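Local coordinates for macrolide export ATP-binding/permease protein MacB (Actinobacillus actinomycetemcomitans, PDB 3FTJ) that probably forms the inner-membrane pore and ATPase of the tripartite MacAB-TdeA efflux system that confers resistance against macrolides, and is represented here by its periplasmic region, at residues A[33-37]-A[171-176]. Sequence-based numbering, arbitrary orientation.
Sequences QNLKI and SRIGSI
L35 packs against I173 and I176 where the loop 33-37 meets the segment leading into strand 175-180. The motif is a single antiparallel beta bridge, within the MacB-like periplasmic core domain. K36 and R172 form its non-hydrogen-bonded pair. L35 CB touches I173 CG1 at 3.7 Å. The other end of the leucine splits its contacts: CD2 meets I176 CD1, and CD1 rests on the CA of S175. The I173 CB points away from loop 33-37. With chi1 at 56°, CG1 sits between the backbone N and the carbonyl carbon, and this turns it back to L35. I173 CG2 meets I37 CD1 at 3.9 Å, the two side chains crossing at about a right angle. P54 of strand 49-64 touches both isoleucines.

Two backbone bonds flank the bridge. I173 N gives a hydrogen bond to L35 O (2.9 Å). I37 N bonds S171 O (2.9 Å). K36 holds the N-cap position of helix 37-44, so the second bond ties the first turn of that helix to S171. K36 N bonds D39 OD2 in the same turn.

Further out, Q33 and R172 run past each other in opposite directions. The Q33 amide NE2 lies against the I173-G174 peptide, 3.1 Å from I173 C. K36 and R172 lie side by side, pointing the same way. K36 CE sits over one face of the guanidinium. K36 NZ and R172 NH2 are 3.6 Å apart, and these like charges probably repel. At the guanidinium edge, R172 NH1 bonds a lone pair of Q33 O at 2.9 Å, with the oxygen only 1° out of the guanidinium plane.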
ATOM      1  N   GLN A  33      -0.255  14.521  -5.983  1.00 19.83           N
ATOM      2  CA  GLN A  33      -0.380  13.901  -4.669  1.00 19.44           C
ATOM      3  C   GLN A  33      -1.024  14.823  -3.639  1.00 23.95           C
ATOM      4  O   GLN A  33      -0.383  15.753  -3.161  1.00 25.31           O
ATOM      5  CB  GLN A  33       0.992  13.502  -4.144  1.00 22.18           C
ATOM      6  CG  GLN A  33       1.495  12.191  -4.640  1.00 22.26           C
ATOM      7  CD  GLN A  33       2.676  11.704  -3.829  1.00 24.45           C
ATOM      8  OE1 GLN A  33       3.613  12.465  -3.535  1.00 21.51           O
ATOM      9  NE2 GLN A  33       2.646  10.428  -3.467  1.00 24.12           N
ATOM     10  N   ASN A  34      -2.276  14.552  -3.274  1.00 21.25           N
ATOM     11  CA  ASN A  34      -2.940  15.343  -2.246  1.00 19.23           C
ATOM     12  C   ASN A  34      -3.246  14.551  -0.990  1.00 21.29           C
ATOM     13  O   ASN A  34      -3.487  15.126   0.076  1.00 23.28           O
ATOM     14  CB  ASN A  34      -4.191  16.018  -2.802  1.00 19.59           C
ATOM     15  CG  ASN A  34      -3.870  17.282  -3.563  1.00 24.48           C
ATOM     16  OD1 ASN A  34      -4.360  17.502  -4.670  1.00 28.42           O
ATOM     17  ND2 ASN A  34      -3.035  18.126  -2.971  1.00 26.36           N
ATOM     18  N   LEU A  35      -3.217  13.226  -1.100  1.00 19.53           N
ATOM     19  CA  LEU A  35      -3.345  12.389   0.090  1.00 20.78           C
ATOM     20  C   LEU A  35      -2.114  12.591   0.976  1.00 20.18           C
ATOM     21  O   LEU A  35      -0.989  12.601   0.479  1.00 20.13           O
ATOM     22  CB  LEU A  35      -3.493  10.915  -0.303  1.00 19.30           C
ATOM     23  CG  LEU A  35      -4.818  10.570  -0.996  1.00 19.25           C
ATOM     24  CD1 LEU A  35      -4.816   9.147  -1.537  1.00 19.77           C
ATOM     25  CD2 LEU A  35      -5.988  10.779  -0.028  1.00 22.62           C
ATOM     26  N   LYS A  36      -2.334  12.751   2.279  1.00 19.13           N
ATOM     27  CA  LYS A  36      -1.256  12.985   3.240  1.00 20.78           C
ATOM     28  C   LYS A  36      -1.333  12.017   4.398  1.00 17.94           C
ATOM     29  O   LYS A  36      -2.396  11.484   4.711  1.00 18.61           O
ATOM     30  CB  LYS A  36      -1.334  14.397   3.831  1.00 21.19           C
ATOM     31  CG  LYS A  36      -1.693  15.495   2.872  1.00 22.50           C
ATOM     32  CD  LYS A  36      -1.839  16.789   3.627  1.00 24.65           C
ATOM     33  CE  LYS A  36      -2.173  17.956   2.715  1.00 36.62           C
ATOM     34  NZ  LYS A  36      -2.044  19.284   3.437  1.00 42.18           N
ATOM     35  N   ILE A  37      -0.205  11.829   5.064  1.00 18.76           N
ATOM     36  CA  ILE A  37      -0.152  11.016   6.275  1.00 20.44           C
ATOM     37  C   ILE A  37      -1.126  11.529   7.340  1.00 20.32           C
ATOM     38  O   ILE A  37      -1.724  10.737   8.071  1.00 21.77           O
ATOM     39  CB  ILE A  37       1.282  10.954   6.841  1.00 19.79           C
ATOM     40  CG1 ILE A  37       2.175  10.145   5.898  1.00 15.64           C
ATOM     41  CG2 ILE A  37       1.290  10.341   8.235  1.00 23.86           C
ATOM     42  CD1 ILE A  37       1.674   8.735   5.644  1.00 13.60           C
ATOM     43  N   SER A 171       5.253  14.361   3.155  1.00 19.12           N
ATOM     44  CA  SER A 171       4.304  13.521   3.883  1.00 25.25           C
ATOM     45  C   SER A 171       3.129  13.120   2.991  1.00 21.71           C
ATOM     46  O   SER A 171       2.109  12.639   3.481  1.00 20.31           O
ATOM     47  CB  SER A 171       3.780  14.243   5.137  1.00 25.75           C
ATOM     48  OG  SER A 171       2.869  15.274   4.789  1.00 31.28           O
ATOM     49  N   ARG A 172       3.274  13.328   1.686  1.00 18.78           N
ATOM     50  CA  ARG A 172       2.212  12.999   0.738  1.00 20.14           C
ATOM     51  C   ARG A 172       2.382  11.613   0.143  1.00 19.69           C
ATOM     52  O   ARG A 172       3.500  11.137  -0.021  1.00 15.95           O
ATOM     53  CB  ARG A 172       2.131  14.060  -0.355  1.00 19.41           C
ATOM     54  CG  ARG A 172       1.452  15.305   0.143  1.00 24.79           C
ATOM     55  CD  ARG A 172       1.840  16.532  -0.637  1.00 27.80           C
ATOM     56  NE  ARG A 172       1.386  17.731   0.058  1.00 29.01           N
ATOM     57  CZ  ARG A 172       0.282  18.400  -0.253  1.00 35.47           C
ATOM     58  NH1 ARG A 172      -0.480  17.992  -1.263  1.00 31.53           N
ATOM     59  NH2 ARG A 172      -0.058  19.482   0.439  1.00 32.08           N
ATOM     60  N   ILE A 173       1.260  10.971  -0.185  1.00 20.38           N
ATOM     61  CA  ILE A 173       1.272   9.562  -0.561  1.00 17.65           C
ATOM     62  C   ILE A 173       0.378   9.241  -1.756  1.00 15.58           C
ATOM     63  O   ILE A 173      -0.428  10.066  -2.179  1.00 18.50           O
ATOM     64  CB  ILE A 173       0.852   8.691   0.631  1.00 17.40           C
ATOM     65  CG1 ILE A 173      -0.519   9.152   1.142  1.00 18.83           C
ATOM     66  CG2 ILE A 173       1.903   8.742   1.725  1.00 14.23           C
ATOM     67  CD1 ILE A 173      -0.944   8.493   2.415  1.00 18.22           C
ATOM     68  N   GLY A 174       0.526   8.032  -2.283  1.00 13.11           N
ATOM     69  CA  GLY A 174      -0.168   7.622  -3.488  1.00 16.48           C
ATOM     70  C   GLY A 174      -1.563   7.096  -3.228  1.00 19.38           C
ATOM     71  O   GLY A 174      -2.470   7.293  -4.046  1.00 18.38           O
ATOM     72  N   SER A 175      -1.735   6.428  -2.088  1.00 16.54           N
ATOM     73  CA  SER A 175      -3.040   5.917  -1.681  1.00 17.58           C
ATOM     74  C   SER A 175      -3.097   5.545  -0.195  1.00 17.99           C
ATOM     75  O   SER A 175      -2.077   5.492   0.494  1.00 17.63           O
ATOM     76  CB  SER A 175      -3.430   4.703  -2.535  1.00 20.42           C
ATOM     77  OG  SER A 175      -2.571   3.599  -2.292  1.00 20.20           O
ATOM     78  N   ILE A 176      -4.308   5.285   0.279  1.00 17.08           N
ATOM     79  CA  ILE A 176      -4.558   4.861   1.645  1.00 18.72           C
ATOM     80  C   ILE A 176      -5.566   3.725   1.614  1.00 20.57           C
ATOM     81  O   ILE A 176      -6.672   3.881   1.095  1.00 20.58           O
ATOM     82  CB  ILE A 176      -5.192   6.008   2.478  1.00 16.91           C
ATOM     83  CG1 ILE A 176      -4.243   7.204   2.576  1.00 21.07           C
ATOM     84  CG2 ILE A 176      -5.585   5.517   3.862  1.00 17.17           C
ATOM     85  CD1 ILE A 176      -4.927   8.488   3.039  1.00 18.34           C
TER